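Local coordinates for lyase/mutase (Burkholderia cenocepacia, PDB 4LSB), which is a magnesium-binding lyase/mutase of the phosphoenolpyruvate phosphomutase family, built on a TIM-barrel fold, at residues P91-D102 and A119-R130; L161-L169 and T178-R186. All blocks are in the same frame, centred on the assembly; numbering follows the deposited sequence.

The two contacts share one parallel sheet and illustrate how a barrel divides its work, with site chemistry at the strand ends and helix packing outside. Contact 1 comes first along the chain and pairs neighbouring strands 92-95 and 121-125, with the magnesium ion beyond their C-terminal ends, bound by Glu97. Contact 2 follows, once contact 1 has closed, and lays helix 175-187 on strand 160-164, the next strand of the same sheet. Their centres are about 13 Å apart, and they touch directly: the carboxylate of Asp126 probably takes hydrogen bonds from the backbone of Glu166 and from the hydroxyl of Tyr185. The residue after strand 121-125 thus joins the segment following strand 160-164 to helix 175-187.

Contact 1: P91-D102 and A119-R130; sequences PVSADLENGFGD and AVGGSIEDATGR. With MG (magnesium ion), chain E.
Ala94 pairs through both its N and its O with strand 121-125: its N gives a nearly straight hydrogen bond to Gly121 O (2.8 Å, 169° at the hydrogen), and its O accepts from Ser123 N at 2.9 Å. The parallel pairing continues through Leu96 N to Ser123 O. Beyond strand 92-95, the type II' turn from Leu96 to Gly99 presents Glu97 O to Glu125 N, 2.8 Å away.

Apolar contact is modest. Leu96 CB lies 3.9 Å from Ile124 CD1, the same methyl that reaches Gly99 CA, while helices 74-88 and 104-116 pack on Leu96.

Polar side chains gather at the strand ends. Glu97 OE2 binds the magnesium ion at 2.1 Å; Ser58 and three waters also bind it. Glu125 CG sits between its backbone N and carbonyl carbon (chi1 66°), and this turn carries the chain past Glu97 O to the metal-bound waters. One of these waters donates to Asp95 OD1 and to Glu125 OE1, which lie 4.3 Å apart; another donates to Glu125 OE2. Asp95 OD1 also accepts from Glu97 N, an Asx turn, and its OD2 is bonded to Ser58.

The chemistry is therefore layered: Glu97 holds the metal directly, whereas Glu125 reaches it through bound waters, and Asp95 through a water and through its bond to Ser58. The ion probably offsets the repulsion among these clustered carboxylates.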
loop_
_atom_site.group_PDB
_atom_site.type_symbol
_atom_site.label_atom_id
_atom_site.label_comp_id
_atom_site.label_asym_id
_atom_site.label_seq_id
_atom_site.Cartn_x
_atom_site.Cartn_y
_atom_site.Cartn_z
ATOM N N PRO B 91 15.164 -9.213 9.808
ATOM C CA PRO B 91 15.294 -8.189 10.841
ATOM C C PRO B 91 14.661 -6.839 10.498
ATOM O O PRO B 91 14.799 -6.367 9.369
ATOM C CB PRO B 91 16.813 -8.028 11.026
ATOM C CG PRO B 91 17.426 -9.009 10.104
ATOM C CD PRO B 91 16.432 -9.532 9.162
ATOM N N VAL B 92 13.926 -6.279 11.448
ATOM C CA VAL B 92 13.210 -5.012 11.279
ATOM C C VAL B 92 13.690 -3.973 12.284
ATOM O O VAL B 92 13.651 -4.185 13.494
ATOM C CB VAL B 92 11.686 -5.189 11.447
ATOM C CG1 VAL B 92 10.977 -3.851 11.432
ATOM C CG2 VAL B 92 11.136 -6.077 10.365
ATOM N N SER B 93 14.157 -2.853 11.768
ATOM C CA SER B 93 14.442 -1.676 12.547
ATOM C C SER B 93 13.253 -0.773 12.476
ATOM O O SER B 93 12.842 -0.351 11.390
ATOM C CB SER B 93 15.642 -0.909 11.992
ATOM O OG SER B 93 16.099 -0.001 12.986
ATOM N N ALA B 94 12.728 -0.423 13.638
ATOM C CA ALA B 94 11.523 0.360 13.730
ATOM C C ALA B 94 11.765 1.830 13.906
ATOM O O ALA B 94 12.486 2.257 14.776
ATOM C CB ALA B 94 10.716 -0.142 14.913
ATOM N N ASP B 95 11.083 2.615 13.109
ATOM C CA ASP B 95 11.011 4.045 13.293
ATOM C C ASP B 95 10.051 4.289 14.468
ATOM O O ASP B 95 8.880 3.976 14.348
ATOM C CB ASP B 95 10.473 4.633 12.014
ATOM C CG ASP B 95 10.282 6.117 12.066
ATOM O OD1 ASP B 95 10.556 6.774 13.111
ATOM O OD2 ASP B 95 9.903 6.603 10.984
ATOM N N LEU B 96 10.585 4.797 15.584
ATOM C CA LEU B 96 9.822 4.982 16.842
ATOM C C LEU B 96 9.733 6.446 17.180
ATOM O O LEU B 96 9.624 6.837 18.355
ATOM C CB LEU B 96 10.495 4.231 17.966
ATOM C CG LEU B 96 10.579 2.760 17.694
ATOM C CD1 LEU B 96 11.474 2.099 18.729
ATOM C CD2 LEU B 96 9.187 2.151 17.597
ATOM N N GLU B 97 9.780 7.254 16.126
ATOM C CA GLU B 97 9.580 8.708 16.223
ATOM C C GLU B 97 10.456 9.237 17.368
ATOM O O GLU B 97 11.631 8.873 17.476
ATOM C CB GLU B 97 8.091 8.999 16.502
ATOM C CG GLU B 97 7.118 8.263 15.592
ATOM C CD GLU B 97 6.787 9.073 14.361
ATOM O OE1 GLU B 97 5.615 9.502 14.215
ATOM O OE2 GLU B 97 7.713 9.283 13.573
ATOM N N ASN B 98 9.871 10.047 18.257
ATOM C CA ASN B 98 10.594 10.567 19.439
ATOM C C ASN B 98 10.395 9.682 20.690
ATOM O O ASN B 98 10.609 10.140 21.823
ATOM C CB ASN B 98 10.137 12.006 19.696
ATOM C CG ASN B 98 8.725 12.069 20.245
ATOM O OD1 ASN B 98 7.864 11.228 19.903
ATOM N ND2 ASN B 98 8.478 13.027 21.118
ATOM N N GLY B 99 9.987 8.418 20.486
ATOM C CA GLY B 99 9.645 7.509 21.605
ATOM C C GLY B 99 8.198 7.691 22.104
ATOM O O GLY B 99 7.813 7.068 23.100
ATOM N N PHE B 100 7.412 8.522 21.397
ATOM C CA PHE B 100 5.948 8.736 21.641
ATOM C C PHE B 100 5.635 9.503 22.938
ATOM O O PHE B 100 4.575 9.354 23.565
ATOM C CB PHE B 100 5.170 7.407 21.531
ATOM C CG PHE B 100 5.336 6.758 20.197
ATOM C CD1 PHE B 100 4.644 7.251 19.102
ATOM C CD2 PHE B 100 6.236 5.743 20.013
ATOM C CE1 PHE B 100 4.838 6.708 17.857
ATOM C CE2 PHE B 100 6.439 5.182 18.757
ATOM C CZ PHE B 100 5.712 5.647 17.682
ATOM N N GLY B 101 6.575 10.342 23.330
ATOM C CA GLY B 101 6.496 11.069 24.567
ATOM C C GLY B 101 7.824 11.742 24.837
ATOM O O GLY B 101 8.866 11.405 24.245
ATOM N N ASP B 102 7.784 12.714 25.724
ATOM C CA ASP B 102 8.974 13.457 26.126
ATOM C C ASP B 102 9.838 12.756 27.153
ATOM O O ASP B 102 11.042 12.916 27.127
ATOM C CB ASP B 102 8.577 14.812 26.722
ATOM C CG ASP B 102 7.791 15.669 25.757
ATOM O OD1 ASP B 102 7.953 15.539 24.531
ATOM O OD2 ASP B 102 6.988 16.483 26.237
ATOM N N ALA B 119 10.721 -6.195 16.700
ATOM C CA ALA B 119 11.833 -5.426 16.164
ATOM C C ALA B 119 13.153 -5.800 16.855
ATOM O O ALA B 119 13.198 -6.096 18.044
ATOM C CB ALA B 119 11.556 -3.937 16.276
ATOM N N VAL B 120 14.230 -5.747 16.087
ATOM C CA VAL B 120 15.546 -5.959 16.651
ATOM C C VAL B 120 16.369 -4.694 16.645
ATOM O O VAL B 120 17.544 -4.679 16.986
ATOM C CB VAL B 120 16.292 -7.074 15.959
ATOM C CG1 VAL B 120 15.668 -8.413 16.262
ATOM C CG2 VAL B 120 16.374 -6.843 14.456
ATOM N N GLY B 121 15.772 -3.608 16.221
ATOM C CA GLY B 121 16.389 -2.323 16.329
ATOM C C GLY B 121 15.332 -1.245 16.204
ATOM O O GLY B 121 14.169 -1.494 15.840
ATOM N N GLY B 122 15.728 -0.041 16.487
ATOM C CA GLY B 122 14.830 1.112 16.247
ATOM C C GLY B 122 15.487 2.446 16.501
ATOM O O GLY B 122 16.555 2.489 17.086
ATOM N N SER B 123 14.808 3.523 16.066
ATOM C CA SER B 123 15.274 4.898 16.140
ATOM C C SER B 123 14.482 5.763 17.117
ATOM O O SER B 123 13.246 5.727 17.139
ATOM C CB SER B 123 15.209 5.595 14.760
ATOM O OG SER B 123 13.897 5.677 14.181
ATOM N N ILE B 124 15.202 6.579 17.857
ATOM C CA ILE B 124 14.613 7.584 18.743
ATOM C C ILE B 124 15.168 8.921 18.333
ATOM O O ILE B 124 16.375 9.141 18.376
ATOM C CB ILE B 124 14.920 7.327 20.233
ATOM C CG1 ILE B 124 14.318 6.005 20.704
ATOM C CG2 ILE B 124 14.353 8.427 21.118
ATOM C CD1 ILE B 124 12.785 5.895 20.666
ATOM N N GLU B 125 14.269 9.816 17.958
ATOM C CA GLU B 125 14.686 11.128 17.516
ATOM C C GLU B 125 14.522 12.206 18.564
ATOM O O GLU B 125 13.768 12.037 19.541
ATOM C CB GLU B 125 13.970 11.507 16.231
ATOM C CG GLU B 125 12.488 11.688 16.361
ATOM C CD GLU B 125 11.736 11.526 15.039
ATOM O OE1 GLU B 125 12.007 10.616 14.208
ATOM O OE2 GLU B 125 10.802 12.315 14.869
ATOM N N ASP B 126 15.220 13.317 18.364
ATOM C CA ASP B 126 15.173 14.470 19.322
ATOM C C ASP B 126 14.277 15.640 18.885
ATOM O O ASP B 126 14.524 16.779 19.228
ATOM C CB ASP B 126 16.607 14.941 19.634
ATOM C CG ASP B 126 17.388 15.373 18.370
ATOM O OD1 ASP B 126 16.731 15.460 17.338
ATOM O OD2 ASP B 126 18.602 15.626 18.442
ATOM N N ALA B 127 13.254 15.354 18.096
ATOM C CA ALA B 127 12.263 16.336 17.719
ATOM C C ALA B 127 11.132 16.253 18.721
ATOM O O ALA B 127 10.591 15.183 18.977
ATOM C CB ALA B 127 11.730 16.102 16.316
ATOM N N THR B 128 10.765 17.419 19.243
ATOM C CA THR B 128 9.803 17.528 20.336
ATOM C C THR B 128 8.395 17.504 19.766
ATOM O O THR B 128 7.439 17.128 20.459
ATOM C CB THR B 128 9.976 18.871 21.030
ATOM O OG1 THR B 128 9.787 19.895 20.062
ATOM C CG2 THR B 128 11.377 19.025 21.592
ATOM N N GLY B 129 8.261 17.937 18.508
ATOM C CA GLY B 129 6.950 18.178 17.904
ATOM C C GLY B 129 6.394 19.552 18.219
ATOM O O GLY B 129 5.318 19.898 17.755
ATOM N N ARG B 130 7.129 20.336 19.000
ATOM C CA ARG B 130 6.728 21.681 19.377
ATOM C C ARG B 130 7.526 22.703 18.559
ATOM O O ARG B 130 8.728 22.865 18.741
ATOM C CB ARG B 130 6.940 21.887 20.881
ATOM C CG ARG B 130 6.203 20.841 21.737
ATOM C CD ARG B 130 6.465 20.925 23.234
ATOM N NE ARG B 130 7.814 21.380 23.574
ATOM C CZ ARG B 130 8.782 20.636 24.123
ATOM N NH1 ARG B 130 8.596 19.343 24.434
ATOM N NH2 ARG B 130 9.963 21.206 24.373
HETATM MG MG MG E . 8.206 10.313 11.831
HETATM O O HOH W 1 10.398 9.371 12.250
HETATM O O HOH W 2 13.002 7.864 15.235
HETATM O O HOH W 3 8.862 12.011 13.037
HETATM O O HOH W 4 8.911 10.979 10.048
#

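Contact 2: L161-L169 and T178-R186; sequences LTARCENYL and TIARLVAYR
Cys165 has SG anti to the backbone N (chi1 173°), and that torsion carries the sulfur out to helix 178-186, while Thr178, with OG1 opposite its carbonyl carbon, sets its hydroxyl beside Asn167 and its methyl against the sulfur. The SG rests 3.5 Å from Arg181 CD and 3.9 Å from Thr178 CG2, so it is bordered by two successive turns of the helix.

The polar link across the contact lies near the N-terminal end of helix 175-187. Asn167 ND2 donates to Thr178 OG1 over 3.0 Å, almost straight at 163°, with the oxygen lying in the amide plane. The two side chains run past one another in opposite directions. Tyr168 brings its ring edge to the same oxygen, CE1 lying 3.4 Å from Thr178 OG1. That hydroxyl is also bonded to Asp174 O, and Asn167 ND2 has a second partner in Asp177, whose carboxylate forms a salt bridge with Arg181.

Farther along the helix the contact becomes apolar. Ala163 CB meets Tyr185 CB at 3.6 Å, and Leu182 CD2 reaches Cys165 CB at 3.9 Å from beside the tyrosine. Arg181 O lies above one face of the Tyr185 ring, near its rim, and Arg181 NH1 donates to Tyr185 OH (3.1 Å) with the oxygen in the guanidinium plane. This hydroxyl also bonds to Asp126, just after strand 121-125, so two partners hold the ring's polar end.

Strand 161-164 and helix segment 178-186 run nearly antiparallel, 153° between directions, with their axes 8.8 Å apart at closest approach. This is the return helix of a beta-alpha-beta crossover, 160-164 to 175-187 to 192-194, laid against its own strand as in a TIM barrel.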
loop_
_atom_site.group_PDB
_atom_site.type_symbol
_atom_site.label_atom_id
_atom_site.label_comp_id
_atom_site.label_asym_id
_atom_site.label_seq_id
_atom_site.Cartn_x
_atom_site.Cartn_y
_atom_site.Cartn_z
ATOM N N LEU B 161 20.140 0.205 18.542
ATOM C CA LEU B 161 19.540 1.508 18.758
ATOM C C LEU B 161 20.141 2.588 17.861
ATOM O O LEU B 161 21.326 2.864 17.917
ATOM C CB LEU B 161 19.585 1.986 20.211
ATOM C CG LEU B 161 18.941 3.366 20.455
ATOM C CD1 LEU B 161 17.428 3.350 20.416
ATOM C CD2 LEU B 161 19.376 3.970 21.790
ATOM N N THR B 162 19.275 3.188 17.047
ATOM C CA THR B 162 19.656 4.345 16.231
ATOM C C THR B 162 19.188 5.615 16.950
ATOM O O THR B 162 18.008 5.765 17.240
ATOM C CB THR B 162 19.058 4.264 14.819
ATOM O OG1 THR B 162 19.487 3.085 14.156
ATOM C CG2 THR B 162 19.498 5.455 13.986
ATOM N N ALA B 163 20.124 6.526 17.237
ATOM C CA ALA B 163 19.807 7.800 17.803
ATOM C C ALA B 163 19.797 8.827 16.666
ATOM O O ALA B 163 20.761 8.899 15.880
ATOM C CB ALA B 163 20.849 8.186 18.852
ATOM N N ARG B 164 18.665 9.512 16.529
ATOM C CA ARG B 164 18.461 10.556 15.512
ATOM C C ARG B 164 18.568 11.982 16.051
ATOM O O ARG B 164 18.017 12.346 17.105
ATOM C CB ARG B 164 17.093 10.382 14.840
ATOM C CG ARG B 164 17.079 9.324 13.742
ATOM C CD ARG B 164 15.720 9.020 13.143
ATOM N NE ARG B 164 15.108 10.199 12.546
ATOM C CZ ARG B 164 14.104 10.165 11.695
ATOM N NH1 ARG B 164 13.586 9.026 11.272
ATOM N NH2 ARG B 164 13.617 11.294 11.249
ATOM N N CYS B 165 19.272 12.803 15.301
ATOM C CA CYS B 165 19.302 14.248 15.533
ATOM C C CYS B 165 18.594 14.937 14.366
ATOM O O CYS B 165 18.991 14.795 13.186
ATOM C CB CYS B 165 20.715 14.779 15.705
ATOM S SG CYS B 165 20.710 16.585 15.791
ATOM N N GLU B 166 17.536 15.671 14.695
ATOM C CA GLU B 166 16.619 16.147 13.686
ATOM C C GLU B 166 16.865 17.596 13.257
ATOM O O GLU B 166 16.057 18.164 12.541
ATOM C CB GLU B 166 15.185 15.979 14.176
ATOM C CG GLU B 166 14.847 14.568 14.553
ATOM C CD GLU B 166 14.861 13.619 13.368
ATOM O OE1 GLU B 166 13.976 13.759 12.496
ATOM O OE2 GLU B 166 15.736 12.725 13.302
ATOM N N ASN B 167 17.976 18.153 13.708
ATOM C CA ASN B 167 18.341 19.546 13.463
ATOM C C ASN B 167 18.064 20.040 12.066
ATOM O O ASN B 167 17.416 21.092 11.891
ATOM C CB ASN B 167 19.804 19.761 13.760
ATOM C CG ASN B 167 20.067 20.139 15.199
ATOM O OD1 ASN B 167 19.151 20.427 15.961
ATOM N ND2 ASN B 167 21.323 20.141 15.572
ATOM N N TYR B 168 18.540 19.285 11.075
ATOM C CA TYR B 168 18.466 19.723 9.685
ATOM C C TYR B 168 17.061 19.681 9.127
ATOM O O TYR B 168 16.821 20.267 8.071
ATOM C CB TYR B 168 19.403 18.891 8.780
ATOM C CG TYR B 168 20.851 19.346 8.785
ATOM C CD1 TYR B 168 21.632 19.304 9.950
ATOM C CD2 TYR B 168 21.451 19.807 7.616
ATOM C CE1 TYR B 168 22.951 19.710 9.946
ATOM C CE2 TYR B 168 22.772 20.215 7.595
ATOM C CZ TYR B 168 23.521 20.172 8.738
ATOM O OH TYR B 168 24.808 20.582 8.686
ATOM N N LEU B 169 16.144 18.969 9.785
ATOM C CA LEU B 169 14.744 18.990 9.361
ATOM C C LEU B 169 13.934 20.146 9.999
ATOM O O LEU B 169 12.771 20.352 9.622
ATOM C CB LEU B 169 14.045 17.662 9.619
ATOM C CG LEU B 169 14.714 16.375 9.096
ATOM C CD1 LEU B 169 13.819 15.192 9.444
ATOM C CD2 LEU B 169 14.982 16.392 7.597
ATOM N N THR B 178 24.938 19.433 15.391
ATOM C CA THR B 178 24.426 18.147 14.973
ATOM C C THR B 178 25.456 17.060 15.295
ATOM O O THR B 178 25.104 16.044 15.880
ATOM C CB THR B 178 24.021 18.196 13.515
ATOM O OG1 THR B 178 23.008 19.198 13.321
ATOM C CG2 THR B 178 23.462 16.830 13.070
ATOM N N ILE B 179 26.722 17.257 14.913
ATOM C CA ILE B 179 27.788 16.290 15.269
ATOM C C ILE B 179 27.918 16.129 16.755
ATOM O O ILE B 179 28.078 15.017 17.242
ATOM C CB ILE B 179 29.137 16.627 14.580
ATOM C CG1 ILE B 179 29.093 16.183 13.116
ATOM C CG2 ILE B 179 30.340 15.990 15.233
ATOM C CD1 ILE B 179 30.118 16.906 12.256
ATOM N N ALA B 180 27.829 17.221 17.500
ATOM C CA ALA B 180 28.043 17.140 18.940
ATOM C C ALA B 180 26.958 16.301 19.563
ATOM O O ALA B 180 27.211 15.494 20.427
ATOM C CB ALA B 180 28.085 18.514 19.567
ATOM N N ARG B 181 25.721 16.512 19.149
ATOM C CA ARG B 181 24.590 15.675 19.633
ATOM C C ARG B 181 24.830 14.191 19.332
ATOM O O ARG B 181 24.673 13.300 20.205
ATOM C CB ARG B 181 23.306 16.153 18.979
ATOM C CG ARG B 181 22.774 17.460 19.592
ATOM C CD ARG B 181 21.514 17.941 18.877
ATOM N NE ARG B 181 20.970 19.104 19.587
ATOM C CZ ARG B 181 20.200 19.060 20.673
ATOM N NH1 ARG B 181 19.812 17.905 21.196
ATOM N NH2 ARG B 181 19.790 20.191 21.229
ATOM N N LEU B 182 25.227 13.902 18.095
ATOM C CA LEU B 182 25.401 12.507 17.688
ATOM C C LEU B 182 26.488 11.874 18.485
ATOM O O LEU B 182 26.383 10.729 18.874
ATOM C CB LEU B 182 25.707 12.319 16.202
ATOM C CG LEU B 182 24.605 12.709 15.239
ATOM C CD1 LEU B 182 25.082 12.468 13.809
ATOM C CD2 LEU B 182 23.339 11.918 15.489
ATOM N N VAL B 183 27.565 12.615 18.700
ATOM C CA VAL B 183 28.654 12.118 19.537
ATOM C C VAL B 183 28.170 11.874 21.001
ATOM O O VAL B 183 28.543 10.908 21.654
ATOM C CB VAL B 183 29.818 13.139 19.531
ATOM C CG1 VAL B 183 30.813 12.825 20.639
ATOM C CG2 VAL B 183 30.489 13.143 18.175
ATOM N N ALA B 184 27.307 12.743 21.475
ATOM C CA ALA B 184 26.804 12.609 22.842
ATOM C C ALA B 184 25.864 11.389 22.963
ATOM O O ALA B 184 25.866 10.691 23.983
ATOM C CB ALA B 184 26.098 13.863 23.270
ATOM N N TYR B 185 25.070 11.176 21.930
ATOM C CA TYR B 185 24.205 10.010 21.844
ATOM C C TYR B 185 25.034 8.708 21.750
ATOM O O TYR B 185 24.700 7.729 22.397
ATOM C CB TYR B 185 23.236 10.147 20.654
ATOM C CG TYR B 185 22.372 11.410 20.605
ATOM C CD1 TYR B 185 22.183 12.222 21.748
ATOM C CD2 TYR B 185 21.723 11.796 19.433
ATOM C CE1 TYR B 185 21.387 13.377 21.709
ATOM C CE2 TYR B 185 20.919 12.920 19.396
ATOM C CZ TYR B 185 20.747 13.716 20.550
ATOM O OH TYR B 185 19.992 14.868 20.510
ATOM N N ARG B 186 26.112 8.719 20.975
ATOM C CA ARG B 186 27.035 7.592 20.879
ATOM C C ARG B 186 27.619 7.332 22.278
ATOM O O ARG B 186 27.686 6.194 22.739
ATOM C CB ARG B 186 28.159 7.903 19.884
ATOM C CG ARG B 186 29.148 6.780 19.681
ATOM C CD ARG B 186 30.482 7.322 19.251
ATOM N NE ARG B 186 31.203 7.989 20.345
ATOM C CZ ARG B 186 32.094 8.959 20.170
ATOM N NH1 ARG B 186 32.368 9.401 18.961
ATOM N NH2 ARG B 186 32.731 9.490 21.213
#